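Local coordinates for protein protoporphyrinogen oxidase (Exiguobacterium sibiricum, PDB 3LOV) that probably oxidises coproporphyrinogen III to coproporphyrin III with molecular oxygen, using bound FAD, in the coproporphyrin-dependent pathway of heme b synthesis, at residues Ile143-Arg155 with Ile179-Val192. Numbering follows the deposited sequence. Where two conformers were deposited one is given.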
loop_
_atom_site.group_PDB
_atom_site.type_symbol
_atom_site.label_atom_id
_atom_site.label_comp_id
_atom_site.label_asym_id
_atom_site.label_seq_id
_atom_site.Cartn_x
_atom_site.Cartn_y
_atom_site.Cartn_z
ATOM N N ILE A 143 -26.443 12.195 5.933
ATOM C CA ILE A 143 -25.606 11.434 4.989
ATOM C C ILE A 143 -24.756 12.448 4.170
ATOM O O ILE A 143 -25.311 13.400 3.597
ATOM C CB ILE A 143 -26.492 10.593 4.012
ATOM C CG1 ILE A 143 -27.197 9.466 4.765
ATOM C CG2 ILE A 143 -25.651 10.031 2.845
ATOM C CD1 ILE A 143 -26.405 8.160 4.826
ATOM N N PRO A 144 -23.426 12.257 4.107
ATOM C CA PRO A 144 -22.653 13.232 3.310
ATOM C C PRO A 144 -22.922 13.073 1.815
ATOM O O PRO A 144 -22.858 11.965 1.288
ATOM C CB PRO A 144 -21.193 12.927 3.662
ATOM C CG PRO A 144 -21.217 11.475 4.123
ATOM C CD PRO A 144 -22.581 11.203 4.698
ATOM N N GLU A 145 -23.296 14.180 1.179
ATOM C CA GLU A 145 -23.463 14.250 -0.276
ATOM C C GLU A 145 -22.130 14.419 -0.983
ATOM O O GLU A 145 -21.868 13.749 -1.957
ATOM C CB GLU A 145 -24.350 15.430 -0.656
ATOM C CG GLU A 145 -25.822 15.219 -0.355
ATOM C CD GLU A 145 -26.708 16.085 -1.234
ATOM O OE1 GLU A 145 -26.897 15.728 -2.425
ATOM O OE2 GLU A 145 -27.203 17.120 -0.737
ATOM N N GLN A 146 -21.304 15.328 -0.486
ATOM C CA GLN A 146 -19.940 15.533 -0.987
ATOM C C GLN A 146 -18.978 14.727 -0.102
ATOM O O GLN A 146 -19.235 14.532 1.097
ATOM C CB GLN A 146 -19.529 16.999 -0.899
ATOM C CG GLN A 146 -20.665 18.052 -0.936
ATOM C CD GLN A 146 -21.379 18.110 -2.274
ATOM O OE1 GLN A 146 -22.616 18.147 -2.333
ATOM N NE2 GLN A 146 -20.602 18.117 -3.360
ATOM N N ASP A 147 -17.844 14.309 -0.665
ATOM C CA ASP A 147 -16.834 13.598 0.110
ATOM C C ASP A 147 -16.357 14.406 1.313
ATOM O O ASP A 147 -16.200 15.605 1.216
ATOM C CB ASP A 147 -15.652 13.234 -0.785
ATOM C CG ASP A 147 -14.807 12.119 -0.191
ATOM O OD1 ASP A 147 -15.255 11.485 0.785
ATOM O OD2 ASP A 147 -13.697 11.860 -0.693
ATOM N N ILE A 148 -16.158 13.763 2.469
ATOM C CA ILE A 148 -15.550 14.434 3.619
ATOM C C ILE A 148 -14.548 13.445 4.174
ATOM O O ILE A 148 -14.615 12.254 3.831
ATOM C CB ILE A 148 -16.557 14.798 4.740
ATOM C CG1 ILE A 148 -17.406 13.569 5.120
ATOM C CG2 ILE A 148 -17.400 16.047 4.336
ATOM C CD1 ILE A 148 -18.329 13.776 6.388
ATOM N N PRO A 149 -13.613 13.910 5.021
ATOM C CA PRO A 149 -12.665 12.967 5.630
ATOM C C PRO A 149 -13.371 11.920 6.509
ATOM O O PRO A 149 -14.399 12.233 7.130
ATOM C CB PRO A 149 -11.774 13.866 6.506
ATOM C CG PRO A 149 -11.984 15.263 6.000
ATOM C CD PRO A 149 -13.329 15.317 5.369
ATOM N N LEU A 150 -12.780 10.729 6.596
ATOM C CA LEU A 150 -13.343 9.583 7.307
ATOM C C LEU A 150 -13.623 9.924 8.765
ATOM O O LEU A 150 -14.640 9.499 9.337
ATOM C CB LEU A 150 -12.404 8.369 7.197
ATOM C CG LEU A 150 -12.905 6.954 7.553
ATOM C CD1 LEU A 150 -14.251 6.641 6.904
ATOM C CD2 LEU A 150 -11.869 5.908 7.176
ATOM N N GLY A 151 -12.686 10.660 9.349
ATOM C CA GLY A 151 -12.735 11.046 10.739
ATOM C C GLY A 151 -13.839 12.050 11.008
ATOM O O GLY A 151 -14.443 12.049 12.079
ATOM N N GLU A 152 -14.066 12.935 10.057
ATOM C CA GLU A 152 -15.196 13.826 10.137
ATOM C C GLU A 152 -16.514 13.045 9.983
ATOM O O GLU A 152 -17.482 13.371 10.634
ATOM C CB GLU A 152 -15.079 14.881 9.056
ATOM C CG GLU A 152 -15.998 16.047 9.161
ATOM C CD GLU A 152 -15.641 17.156 8.141
ATOM O OE1 GLU A 152 -14.446 17.416 7.933
ATOM O OE2 GLU A 152 -16.563 17.767 7.568
ATOM N N TYR A 153 -16.543 12.020 9.130
ATOM C CA TYR A 153 -17.732 11.214 8.969
ATOM C C TYR A 153 -17.968 10.374 10.185
ATOM O O TYR A 153 -19.085 10.297 10.676
ATOM C CB TYR A 153 -17.586 10.300 7.754
ATOM C CG TYR A 153 -18.644 9.247 7.620
ATOM C CD1 TYR A 153 -19.940 9.578 7.362
ATOM C CD2 TYR A 153 -18.320 7.905 7.693
ATOM C CE1 TYR A 153 -20.929 8.596 7.197
ATOM C CE2 TYR A 153 -19.266 6.942 7.538
ATOM C CZ TYR A 153 -20.577 7.290 7.295
ATOM O OH TYR A 153 -21.508 6.298 7.146
ATOM N N LEU A 154 -16.933 9.691 10.648
ATOM C CA LEU A 154 -17.061 8.742 11.734
ATOM C C LEU A 154 -17.205 9.331 13.158
ATOM O O LEU A 154 -17.946 8.778 13.977
ATOM C CB LEU A 154 -15.894 7.725 11.703
ATOM C CG LEU A 154 -15.813 6.694 10.569
ATOM C CD1 LEU A 154 -14.587 5.833 10.757
ATOM C CD2 LEU A 154 -17.073 5.807 10.506
ATOM N N ARG A 155 -16.497 10.426 13.481
ATOM C CA ARG A 155 -16.451 10.900 14.851
ATOM C C ARG A 155 -17.838 11.298 15.406
ATOM O O ARG A 155 -18.180 10.955 16.532
ATOM C CB ARG A 155 -15.432 12.051 15.040
ATOM C CG ARG A 155 -13.975 11.559 15.083
ATOM C CD ARG A 155 -13.005 12.693 14.967
ATOM N NE ARG A 155 -11.626 12.236 14.903
ATOM C CZ ARG A 155 -10.858 11.941 15.945
ATOM N NH1 ARG A 155 -11.299 12.037 17.194
ATOM N NH2 ARG A 155 -9.639 11.500 15.721
ATOM N N ILE A 179 -6.598 8.997 9.884
ATOM C CA ILE A 179 -8.018 8.859 9.643
ATOM C C ILE A 179 -8.706 10.210 9.331
ATOM O O ILE A 179 -9.644 10.255 8.521
ATOM C CB ILE A 179 -8.733 8.113 10.807
ATOM C CG1 ILE A 179 -10.076 7.552 10.334
ATOM C CG2 ILE A 179 -8.962 9.025 12.005
ATOM C CD1 ILE A 179 -10.605 6.401 11.199
ATOM N N ASP A 180 -8.238 11.315 9.935
ATOM C CA ASP A 180 -8.923 12.612 9.766
ATOM C C ASP A 180 -8.623 13.335 8.439
ATOM O O ASP A 180 -9.151 14.428 8.194
ATOM C CB ASP A 180 -8.630 13.560 10.955
ATOM C CG ASP A 180 -9.315 13.104 12.241
ATOM O OD1 ASP A 180 -10.551 12.940 12.223
ATOM O OD2 ASP A 180 -8.618 12.874 13.263
ATOM N N GLN A 181 -7.772 12.766 7.597
ATOM C CA GLN A 181 -7.504 13.375 6.262
ATOM C C GLN A 181 -7.944 12.505 5.052
ATOM O O GLN A 181 -8.322 13.046 3.985
ATOM C CB GLN A 181 -6.004 13.714 6.128
ATOM C CG GLN A 181 -5.430 14.558 7.288
ATOM C CD GLN A 181 -4.018 14.998 7.023
ATOM O OE1 GLN A 181 -3.530 14.962 5.875
ATOM N NE2 GLN A 181 -3.344 15.436 8.074
HETATM N N MSE A 182 -7.927 11.183 5.248
HETATM C CA MSE A 182 -8.329 10.188 4.227
HETATM C C MSE A 182 -9.755 10.471 3.773
HETATM O O MSE A 182 -10.565 10.889 4.560
HETATM C CB MSE A 182 -8.401 8.798 4.820
HETATM C CG MSE A 182 -7.161 7.988 5.059
HETATM SE SE MSE A 182 -7.854 6.463 6.160
HETATM C CE MSE A 182 -6.133 6.355 7.013
ATOM N N SER A 183 -10.049 10.198 2.516
ATOM C CA SER A 183 -11.399 10.325 1.959
ATOM C C SER A 183 -12.342 9.237 2.518
ATOM O O SER A 183 -11.925 8.134 2.839
ATOM C CB SER A 183 -11.324 10.206 0.438
ATOM O OG SER A 183 -12.558 9.785 -0.140
ATOM N N THR A 184 -13.609 9.565 2.659
ATOM C CA THR A 184 -14.594 8.576 3.039
ATOM C C THR A 184 -14.978 7.805 1.769
ATOM O O THR A 184 -14.908 6.573 1.731
ATOM C CB THR A 184 -15.822 9.244 3.650
ATOM O OG1 THR A 184 -15.440 9.939 4.832
ATOM C CG2 THR A 184 -16.875 8.231 4.006
ATOM N N PHE A 185 -15.375 8.529 0.722
ATOM C CA PHE A 185 -15.929 7.885 -0.479
ATOM C C PHE A 185 -14.899 6.997 -1.184
ATOM O O PHE A 185 -15.260 5.969 -1.753
ATOM C CB PHE A 185 -16.493 8.899 -1.478
ATOM C CG PHE A 185 -17.712 9.630 -1.018
ATOM C CD1 PHE A 185 -18.316 9.366 0.211
ATOM C CD2 PHE A 185 -18.268 10.611 -1.829
ATOM C CE1 PHE A 185 -19.452 10.064 0.606
ATOM C CE2 PHE A 185 -19.381 11.300 -1.427
ATOM C CZ PHE A 185 -19.974 11.021 -0.202
ATOM N N ALA A 186 -13.625 7.362 -1.100
ATOM C CA ALA A 186 -12.595 6.625 -1.797
ATOM C C ALA A 186 -12.087 5.447 -0.997
ATOM O O ALA A 186 -11.376 4.617 -1.541
ATOM C CB ALA A 186 -11.417 7.552 -2.210
ATOM N N THR A 187 -12.426 5.344 0.281
ATOM C CA THR A 187 -11.835 4.287 1.104
ATOM C C THR A 187 -12.912 3.311 1.560
ATOM O O THR A 187 -12.734 2.128 1.443
ATOM C CB THR A 187 -11.102 4.848 2.375
ATOM O OG1 THR A 187 -12.055 5.475 3.223
ATOM C CG2 THR A 187 -10.007 5.864 2.034
ATOM N N TYR A 188 -14.014 3.819 2.113
ATOM C CA TYR A 188 -15.076 2.970 2.628
ATOM C C TYR A 188 -16.482 3.453 2.199
ATOM O O TYR A 188 -17.342 3.710 3.050
ATOM C CB TYR A 188 -14.919 2.824 4.170
ATOM C CG TYR A 188 -13.612 2.103 4.524
ATOM C CD1 TYR A 188 -13.530 0.705 4.500
ATOM C CD2 TYR A 188 -12.443 2.820 4.818
ATOM C CE1 TYR A 188 -12.329 0.046 4.791
ATOM C CE2 TYR A 188 -11.237 2.172 5.103
ATOM C CZ TYR A 188 -11.186 0.789 5.096
ATOM O OH TYR A 188 -10.005 0.137 5.389
ATOM N N PRO A 189 -16.735 3.542 0.870
ATOM C CA PRO A 189 -18.031 4.049 0.368
ATOM C C PRO A 189 -19.218 3.182 0.821
ATOM O O PRO A 189 -20.349 3.671 0.921
ATOM C CB PRO A 189 -17.871 3.994 -1.168
ATOM C CG PRO A 189 -16.834 2.928 -1.411
ATOM C CD PRO A 189 -15.887 3.012 -0.226
ATOM N N GLN A 190 -18.944 1.921 1.130
ATOM C CA GLN A 190 -19.968 0.993 1.608
ATOM C C GLN A 190 -20.522 1.398 2.986
ATOM O O GLN A 190 -21.687 1.145 3.294
ATOM C CB GLN A 190 -19.451 -0.460 1.605
ATOM C CG GLN A 190 -18.315 -0.800 2.607
ATOM C CD GLN A 190 -16.937 -0.559 2.030
ATOM O OE1 GLN A 190 -16.762 0.330 1.213
ATOM N NE2 GLN A 190 -15.960 -1.354 2.445
ATOM N N PHE A 191 -19.705 2.050 3.814
ATOM C CA PHE A 191 -20.229 2.605 5.076
ATOM C C PHE A 191 -21.427 3.505 4.830
ATOM O O PHE A 191 -22.468 3.388 5.507
ATOM C CB PHE A 191 -19.186 3.423 5.857
ATOM C CG PHE A 191 -18.051 2.606 6.431
ATOM C CD1 PHE A 191 -18.024 1.214 6.319
ATOM C CD2 PHE A 191 -17.006 3.247 7.102
ATOM C CE1 PHE A 191 -16.953 0.474 6.847
ATOM C CE2 PHE A 191 -15.937 2.520 7.635
ATOM C CZ PHE A 191 -15.905 1.134 7.504
ATOM N N VAL A 192 -21.262 4.420 3.882
ATOM C CA VAL A 192 -22.263 5.456 3.622
ATOM C C VAL A 192 -23.487 4.849 2.891
ATOM O O VAL A 192 -24.638 5.195 3.197
ATOM C CB VAL A 192 -21.653 6.630 2.805
ATOM C CG1 VAL A 192 -22.721 7.708 2.460
ATOM C CG2 VAL A 192 -20.462 7.244 3.568
#
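Arg155 takes hold of Asp180 side-on: NE meets OD1 at 3.0 Å and NH2 meets OD2, each oxygen offering its syn lone pair, with the carboxylate tilted somewhat out of the guanidinium plane. With alanine in place of Arg155, the Asp180 carboxylate is likely to lose its charged mate and be freer to turn, while Asp160 and Glu164 lose their salt bridges to NH1. Further back along 143-155, Asp147 turns CG away from its own backbone N (chi1 -161°), which carries the carboxylate to the 183-185 backbone. There OD1 accepts a nearly straight bond from Phe185 N (3.0 Å, from above the carboxylate plane) and a weak one from Thr184 N. The Phe185 ring lies with one face against Asp147 CA, a CH-pi contact, and turns its edge to the carbonyl oxygens of Pro144 and Glu145. Thr184 reaches Ile148 O with OG1, at 2.7 Å, and with its N, from opposite faces of the carbonyl plane, and Leu150 N bonds Met182 O beside the single bridge of Pro149 with Ser183. Alongside these polar ties, Leu150 CD2 packs on Tyr188 CD2 (3.9 Å), and Val192 CG2 sits over a face of Tyr153, whose hydroxyl bonds Glu195. The Tyr188 side chain is about 13 Å from the bound FAD. Paired charges and satisfied backbone N-H groups thus join the loop before helix 189-198 to helix 150-158 and its lead-in, Pro149 at the N-cap.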